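Local coordinates for protein 3-polyprenyl-4-hydroxybenzoate decarboxylase and related decarboxylases (Pelotomaculum thermopropionicum, PDB 6H6X) that binds prenylated FMN, manganese and potassium, and probably decarboxylates aromatic acids as a member of the UbiD family, at residues S2-L5 / R6-L9. The protein carries 8 engineered substitutions. Sequence-based numbering, arbitrary orientation.
Sequences SHSL and REWL
Ser4, at the N-cap of helix 5-14, accepts the backbone N-H of Glu7 in a capping bond, OG to N 3.1 Å and nearly straight at 168°, an example of a helix start finished by side chains. The torsion that holds OG between the backbone N and the carbonyl carbon (chi1 59°) turns the hydroxyl onto the first turn. Glu7 answers in the other direction: its carboxylate reaches back past the cap to the N-terminal backbone, where OE1 takes His3 N at 3.0 Å from well above the carboxylate plane. Its second oxygen, OE2, takes Ser2 N on the syn side, also at 3.0 Å, so both oxygens are used and the head is held against turning. The negative carboxylate probably interacts favourably with the partly positive N-terminal end of the helix. Without the hydroxyl, as in an alanine here, Glu7 N would probably be left without its capping acceptor, weakening the link between loop and helix. Behind the cap the helix's regular i to i+4 bonding begins, with Trp8 N on Ser4 O (3.1 Å) and Leu9 N on Leu5 O (2.8 Å). One turn apart, Leu5 CD1 rests against Leu9 CG at 4.0 Å. The capped end of helix 5-14 lies against the loop after strand 56-58, where both leucines touch Leu60 and Trp8 NE1 bonds its O, against His193 after strand 184-190, which meets the Trp8 ring, and against Pro219 before strand 223-226, touched by His3. Arg6 extends to a salt bridge from NE to Glu239, just before strand 240-246, and NH1 bonds Gln283 O after strand 264-280.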
loop_
_atom_site.group_PDB
_atom_site.type_symbol
_atom_site.label_atom_id
_atom_site.label_comp_id
_atom_site.label_asym_id
_atom_site.label_seq_id
_atom_site.Cartn_x
_atom_site.Cartn_y
_atom_site.Cartn_z
ATOM N N SER B 2 -11.398 -36.620 -6.570
ATOM C CA SER B 2 -12.001 -35.630 -7.530
ATOM C C SER B 2 -12.450 -34.336 -6.784
ATOM O O SER B 2 -13.421 -34.357 -6.043
ATOM C CB SER B 2 -13.162 -36.270 -8.328
ATOM O OG SER B 2 -13.294 -35.699 -9.632
ATOM N N HIS B 3 -11.707 -33.241 -6.992
ATOM C CA HIS B 3 -11.873 -31.928 -6.307
ATOM C C HIS B 3 -11.738 -32.021 -4.789
ATOM O O HIS B 3 -12.588 -31.591 -3.991
ATOM C CB HIS B 3 -13.093 -31.237 -6.852
ATOM C CG HIS B 3 -13.020 -31.106 -8.342
ATOM N ND1 HIS B 3 -11.990 -30.426 -8.966
ATOM C CD2 HIS B 3 -13.746 -31.679 -9.330
ATOM C CE1 HIS B 3 -12.112 -30.548 -10.274
ATOM N NE2 HIS B 3 -13.173 -31.299 -10.522
ATOM N N SER B 4 -10.603 -32.635 -4.453
ATOM C CA SER B 4 -10.114 -32.846 -3.099
ATOM C C SER B 4 -9.007 -31.844 -2.846
ATOM O O SER B 4 -8.454 -31.215 -3.796
ATOM C CB SER B 4 -9.482 -34.245 -3.036
ATOM O OG SER B 4 -8.406 -34.356 -3.998
ATOM N N LEU B 5 -8.607 -31.755 -1.582
ATOM C CA LEU B 5 -7.415 -31.024 -1.241
ATOM C C LEU B 5 -6.211 -31.482 -2.080
ATOM O O LEU B 5 -5.468 -30.649 -2.610
ATOM C CB LEU B 5 -7.122 -31.100 0.250
ATOM C CG LEU B 5 -5.790 -30.435 0.655
ATOM C CD1 LEU B 5 -5.818 -28.960 0.293
ATOM C CD2 LEU B 5 -5.476 -30.608 2.116
ATOM N N ARG B 6 -6.020 -32.800 -2.218
ATOM C CA ARG B 6 -4.859 -33.323 -3.002
ATOM C C ARG B 6 -4.804 -32.861 -4.429
ATOM O O ARG B 6 -3.728 -32.509 -4.916
ATOM C CB ARG B 6 -4.754 -34.842 -2.952
ATOM C CG ARG B 6 -3.987 -35.298 -1.723
ATOM C CD ARG B 6 -4.347 -36.686 -1.376
ATOM N NE ARG B 6 -4.180 -36.927 0.056
ATOM C CZ ARG B 6 -3.318 -37.762 0.613
ATOM N NH1 ARG B 6 -3.339 -37.897 1.936
ATOM N NH2 ARG B 6 -2.477 -38.482 -0.131
ATOM N N GLU B 7 -5.934 -32.818 -5.108
ATOM C CA GLU B 7 -5.932 -32.238 -6.443
ATOM C C GLU B 7 -5.606 -30.735 -6.416
ATOM O O GLU B 7 -4.796 -30.266 -7.227
ATOM C CB GLU B 7 -7.222 -32.582 -7.188
ATOM C CG GLU B 7 -7.126 -34.036 -7.692
ATOM C CD GLU B 7 -8.449 -34.747 -7.895
ATOM O OE1 GLU B 7 -9.326 -34.136 -8.557
ATOM O OE2 GLU B 7 -8.588 -35.914 -7.418
ATOM N N TRP B 8 -6.148 -30.010 -5.431
ATOM C CA TRP B 8 -5.825 -28.609 -5.317
ATOM C C TRP B 8 -4.345 -28.435 -5.095
ATOM O O TRP B 8 -3.753 -27.578 -5.712
ATOM C CB TRP B 8 -6.612 -27.898 -4.184
ATOM C CG TRP B 8 -6.272 -26.462 -4.128
ATOM C CD1 TRP B 8 -5.433 -25.855 -3.246
ATOM C CD2 TRP B 8 -6.679 -25.471 -5.042
ATOM N NE1 TRP B 8 -5.335 -24.538 -3.528
ATOM C CE2 TRP B 8 -6.079 -24.270 -4.638
ATOM C CE3 TRP B 8 -7.514 -25.479 -6.177
ATOM C CZ2 TRP B 8 -6.264 -23.068 -5.322
ATOM C CZ3 TRP B 8 -7.721 -24.300 -6.855
ATOM C CH2 TRP B 8 -7.091 -23.100 -6.434
ATOM N N LEU B 9 -3.740 -29.237 -4.225
ATOM C CA LEU B 9 -2.267 -29.141 -4.066
ATOM C C LEU B 9 -1.480 -29.445 -5.350
ATOM O O LEU B 9 -0.429 -28.842 -5.576
ATOM C CB LEU B 9 -1.750 -30.005 -2.926
ATOM C CG LEU B 9 -2.306 -29.704 -1.560
ATOM C CD1 LEU B 9 -1.720 -30.658 -0.549
ATOM C CD2 LEU B 9 -2.032 -28.260 -1.142
#